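Local structure of PilO protein (Pseudomonas aeruginosa, 5UVR) at residues P2-L13 with F52-V63. The protein forms inner-membrane heterodimers with PilN that underlie the PilM/PilN/PilO/PilP complex needed to assemble functional type IV pili for twitching motility and adhesion. Sequence-based numbering, arbitrary orientation.
Sequences PGLLEDITRTGL and FVSGVSSLPRIV
The two helices of PilO's modified ferredoxin-like core meet here: helix 4-10 and the residues flanking it pack against the end of helix 46-57 and the loop after it, with a salt bridge at one end and apolar side chains along the rest. R61 reaches back to the start of helix 4-10, where its NH1 grips two acceptors: OD2 of D7 at 2.6 Å, in a salt bridge, and the carbonyl O of P2 at 2.7 Å. OD2 lies in the guanidinium plane, but the carboxylate is turned 66° against it, so NH1 meets OD2 from above the carboxylate plane. The R61 chain bends at chi3 (-60°) to bring NH1 between them. D7 OD1 is held in turn by R10 NH2, so two arginines clamp one carboxylate, which probably keeps it ionised.

Beside this network L59 packs against the side of helix 4-10, its CD1 lying 3.6 Å from CD2 of L4, whose side chain it crosses at about a right angle. At the other end L13 closes over G55: its CD2 sits 3.6 Å from G55 CA, while CD1 meets V56 CG2 and L59 CD2. L13 CB and I8 CG2 both abut the edge of the F52 ring at CE1, each 4.1 Å away. Beyond the interface, L4 and F52 continue onto I38 and I40 of strand 33-44, and F52 also touches M83 of strand 81-86, joining the helix pair to the antiparallel sheet.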
loop_
_atom_site.group_PDB
_atom_site.type_symbol
_atom_site.label_atom_id
_atom_site.label_comp_id
_atom_site.label_asym_id
_atom_site.label_seq_id
_atom_site.Cartn_x
_atom_site.Cartn_y
_atom_site.Cartn_z
ATOM N N PRO A 2 -13.884 -6.743 -2.964
ATOM C CA PRO A 2 -12.528 -6.913 -3.497
ATOM C C PRO A 2 -11.486 -6.266 -2.595
ATOM O O PRO A 2 -11.733 -5.235 -1.963
ATOM C CB PRO A 2 -12.591 -6.230 -4.869
ATOM C CG PRO A 2 -13.796 -5.354 -4.819
ATOM C CD PRO A 2 -14.766 -6.038 -3.908
ATOM N N GLY A 3 -10.317 -6.895 -2.535
ATOM C CA GLY A 3 -9.264 -6.449 -1.655
ATOM C C GLY A 3 -8.564 -5.207 -2.175
ATOM O O GLY A 3 -8.842 -4.684 -3.256
ATOM N N LEU A 4 -7.627 -4.729 -1.359
ATOM C CA LEU A 4 -6.863 -3.539 -1.716
ATOM C C LEU A 4 -6.042 -3.772 -2.981
ATOM O O LEU A 4 -5.915 -2.870 -3.816
ATOM C CB LEU A 4 -5.954 -3.141 -0.555
ATOM C CG LEU A 4 -5.602 -1.672 -0.305
ATOM C CD1 LEU A 4 -4.166 -1.553 0.175
ATOM C CD2 LEU A 4 -5.836 -0.789 -1.507
ATOM N N LEU A 5 -5.484 -4.975 -3.139
ATOM C CA LEU A 5 -4.730 -5.292 -4.354
ATOM C C LEU A 5 -5.586 -5.076 -5.600
ATOM O O LEU A 5 -5.142 -4.463 -6.575
ATOM C CB LEU A 5 -4.215 -6.733 -4.278
ATOM C CG LEU A 5 -3.402 -7.317 -5.436
ATOM C CD1 LEU A 5 -2.095 -6.578 -5.602
ATOM C CD2 LEU A 5 -3.150 -8.801 -5.218
ATOM N N GLU A 6 -6.838 -5.538 -5.566
ATOM C CA GLU A 6 -7.742 -5.369 -6.703
ATOM C C GLU A 6 -8.130 -3.912 -6.903
ATOM O O GLU A 6 -8.268 -3.459 -8.042
ATOM C CB GLU A 6 -9.006 -6.210 -6.513
ATOM C CG GLU A 6 -8.830 -7.686 -6.790
ATOM C CD GLU A 6 -7.873 -8.343 -5.825
ATOM O OE1 GLU A 6 -7.873 -7.952 -4.634
ATOM O OE2 GLU A 6 -7.111 -9.236 -6.260
ATOM N N ASP A 7 -8.356 -3.171 -5.813
ATOM C CA ASP A 7 -8.731 -1.763 -5.948
ATOM C C ASP A 7 -7.672 -0.997 -6.721
ATOM O O ASP A 7 -7.997 -0.193 -7.603
ATOM C CB ASP A 7 -8.937 -1.120 -4.575
ATOM C CG ASP A 7 -10.291 -1.422 -3.977
ATOM O OD1 ASP A 7 -11.199 -1.874 -4.712
ATOM O OD2 ASP A 7 -10.455 -1.194 -2.761
ATOM N N ILE A 8 -6.400 -1.239 -6.397
ATOM C CA ILE A 8 -5.291 -0.608 -7.109
ATOM C C ILE A 8 -5.340 -0.959 -8.594
ATOM O O ILE A 8 -5.168 -0.097 -9.466
ATOM C CB ILE A 8 -3.953 -1.034 -6.475
ATOM C CG1 ILE A 8 -3.871 -0.570 -5.024
ATOM C CG2 ILE A 8 -2.757 -0.527 -7.291
ATOM C CD1 ILE A 8 -2.737 -1.210 -4.247
ATOM N N THR A 9 -5.586 -2.235 -8.905
ATOM C CA THR A 9 -5.514 -2.670 -10.295
ATOM C C THR A 9 -6.797 -2.356 -11.059
ATOM O O THR A 9 -6.743 -2.010 -12.244
ATOM C CB THR A 9 -5.197 -4.166 -10.368
ATOM O OG1 THR A 9 -6.266 -4.918 -9.784
ATOM C CG2 THR A 9 -3.893 -4.474 -9.629
ATOM N N ARG A 10 -7.959 -2.466 -10.410
ATOM C CA ARG A 10 -9.211 -2.153 -11.094
ATOM C C ARG A 10 -9.289 -0.675 -11.454
ATOM O O ARG A 10 -9.669 -0.323 -12.578
ATOM C CB ARG A 10 -10.413 -2.548 -10.232
ATOM C CG ARG A 10 -11.742 -2.000 -10.751
ATOM C CD ARG A 10 -12.913 -2.427 -9.876
ATOM N NE ARG A 10 -12.681 -2.137 -8.462
ATOM C CZ ARG A 10 -13.017 -1.000 -7.858
ATOM N NH1 ARG A 10 -13.607 -0.026 -8.543
ATOM N NH2 ARG A 10 -12.759 -0.837 -6.567
ATOM N N THR A 11 -8.933 0.202 -10.520
ATOM C CA THR A 11 -9.018 1.640 -10.740
ATOM C C THR A 11 -7.784 2.212 -11.426
ATOM O O THR A 11 -7.761 3.411 -11.729
ATOM C CB THR A 11 -9.263 2.363 -9.409
ATOM O OG1 THR A 11 -8.118 2.219 -8.565
ATOM C CG2 THR A 11 -10.475 1.770 -8.700
ATOM N N GLY A 12 -6.765 1.392 -11.677
ATOM C CA GLY A 12 -5.619 1.819 -12.458
ATOM C C GLY A 12 -4.578 2.612 -11.702
ATOM O O GLY A 12 -3.974 3.528 -12.271
ATOM N N LEU A 13 -4.339 2.281 -10.436
ATOM C CA LEU A 13 -3.428 3.057 -9.609
ATOM C C LEU A 13 -1.983 2.687 -9.898
ATOM O O LEU A 13 -1.669 1.560 -10.291
ATOM C CB LEU A 13 -3.729 2.835 -8.128
ATOM C CG LEU A 13 -4.988 3.544 -7.652
ATOM C CD1 LEU A 13 -5.354 3.108 -6.258
ATOM C CD2 LEU A 13 -4.771 5.045 -7.714
ATOM N N PHE A 52 0.209 8.213 -6.578
ATOM C CA PHE A 52 -0.185 6.895 -6.076
ATOM C C PHE A 52 -0.690 6.965 -4.631
ATOM O O PHE A 52 -1.744 6.405 -4.305
ATOM C CB PHE A 52 0.996 5.936 -6.192
ATOM C CG PHE A 52 0.727 4.566 -5.618
ATOM C CD1 PHE A 52 -0.156 3.707 -6.243
ATOM C CD2 PHE A 52 1.386 4.132 -4.481
ATOM C CE1 PHE A 52 -0.401 2.434 -5.725
ATOM C CE2 PHE A 52 1.144 2.863 -3.956
ATOM C CZ PHE A 52 0.247 2.017 -4.587
ATOM N N VAL A 53 0.068 7.611 -3.738
ATOM C CA VAL A 53 -0.355 7.700 -2.337
ATOM C C VAL A 53 -1.710 8.400 -2.227
ATOM O O VAL A 53 -2.599 7.965 -1.478
ATOM C CB VAL A 53 0.730 8.408 -1.502
ATOM C CG1 VAL A 53 0.205 8.711 -0.085
ATOM C CG2 VAL A 53 1.981 7.560 -1.414
ATOM N N SER A 54 -1.904 9.475 -2.992
ATOM C CA SER A 54 -3.200 10.150 -2.994
ATOM C C SER A 54 -4.291 9.247 -3.545
ATOM O O SER A 54 -5.426 9.270 -3.064
ATOM C CB SER A 54 -3.123 11.436 -3.811
ATOM O OG SER A 54 -2.370 12.392 -3.100
ATOM N N GLY A 55 -3.971 8.460 -4.566
ATOM C CA GLY A 55 -4.961 7.546 -5.109
ATOM C C GLY A 55 -5.423 6.536 -4.082
ATOM O O GLY A 55 -6.621 6.294 -3.923
ATOM N N VAL A 56 -4.477 5.930 -3.365
ATOM C CA VAL A 56 -4.856 4.959 -2.343
ATOM C C VAL A 56 -5.656 5.650 -1.252
ATOM O O VAL A 56 -6.672 5.128 -0.778
ATOM C CB VAL A 56 -3.608 4.260 -1.778
ATOM C CG1 VAL A 56 -3.974 3.375 -0.587
ATOM C CG2 VAL A 56 -2.930 3.437 -2.872
ATOM N N SER A 57 -5.241 6.860 -0.882
ATOM C CA SER A 57 -5.900 7.608 0.180
ATOM C C SER A 57 -7.331 7.984 -0.177
ATOM O O SER A 57 -8.136 8.232 0.725
ATOM C CB SER A 57 -5.091 8.876 0.495
ATOM O OG SER A 57 -3.763 8.575 0.914
ATOM N N SER A 58 -7.656 8.057 -1.466
ATOM C CA SER A 58 -8.965 8.481 -1.932
ATOM C C SER A 58 -9.916 7.319 -2.193
ATOM O O SER A 58 -11.057 7.554 -2.601
ATOM C CB SER A 58 -8.806 9.317 -3.205
ATOM O OG SER A 58 -7.937 10.404 -2.949
ATOM N N LEU A 59 -9.480 6.085 -1.976
ATOM C CA LEU A 59 -10.370 4.947 -2.169
ATOM C C LEU A 59 -11.523 5.012 -1.170
ATOM O O LEU A 59 -11.332 5.429 -0.019
ATOM C CB LEU A 59 -9.601 3.633 -2.003
ATOM C CG LEU A 59 -8.519 3.346 -3.049
ATOM C CD1 LEU A 59 -7.671 2.168 -2.606
ATOM C CD2 LEU A 59 -9.144 3.098 -4.411
ATOM N N PRO A 60 -12.690 4.634 -1.548
ATOM C CA PRO A 60 -13.848 4.700 -0.638
ATOM C C PRO A 60 -13.873 3.542 0.358
ATOM O O PRO A 60 -14.826 2.767 0.430
ATOM C CB PRO A 60 -15.033 4.668 -1.610
ATOM C CG PRO A 60 -14.554 3.849 -2.746
ATOM C CD PRO A 60 -13.065 4.146 -2.890
ATOM N N ARG A 61 -12.810 3.432 1.145
ATOM C CA ARG A 61 -12.711 2.387 2.156
ATOM C C ARG A 61 -11.626 2.793 3.139
ATOM O O ARG A 61 -10.776 3.629 2.839
ATOM C CB ARG A 61 -12.388 1.030 1.527
ATOM C CG ARG A 61 -10.971 0.954 0.995
ATOM C CD ARG A 61 -10.728 -0.322 0.179
ATOM N NE ARG A 61 -10.951 -1.544 0.951
ATOM C CZ ARG A 61 -11.005 -2.757 0.411
ATOM N NH1 ARG A 61 -10.865 -2.897 -0.896
ATOM N NH2 ARG A 61 -11.212 -3.825 1.175
ATOM N N ILE A 62 -11.659 2.200 4.327
ATOM C CA ILE A 62 -10.648 2.522 5.325
ATOM C C ILE A 62 -9.364 1.783 4.968
ATOM O O ILE A 62 -9.300 0.551 5.040
ATOM C CB ILE A 62 -11.106 2.169 6.742
ATOM C CG1 ILE A 62 -12.331 3.001 7.124
ATOM C CG2 ILE A 62 -9.969 2.444 7.709
ATOM C CD1 ILE A 62 -12.929 2.602 8.504
ATOM N N VAL A 63 -8.335 2.541 4.601
ATOM C CA VAL A 63 -6.986 2.033 4.404
ATOM C C VAL A 63 -6.082 2.817 5.329
ATOM O O VAL A 63 -6.110 4.054 5.315
ATOM C CB VAL A 63 -6.511 2.199 2.950
ATOM C CG1 VAL A 63 -5.129 1.564 2.785
ATOM C CG2 VAL A 63 -7.517 1.627 1.973
#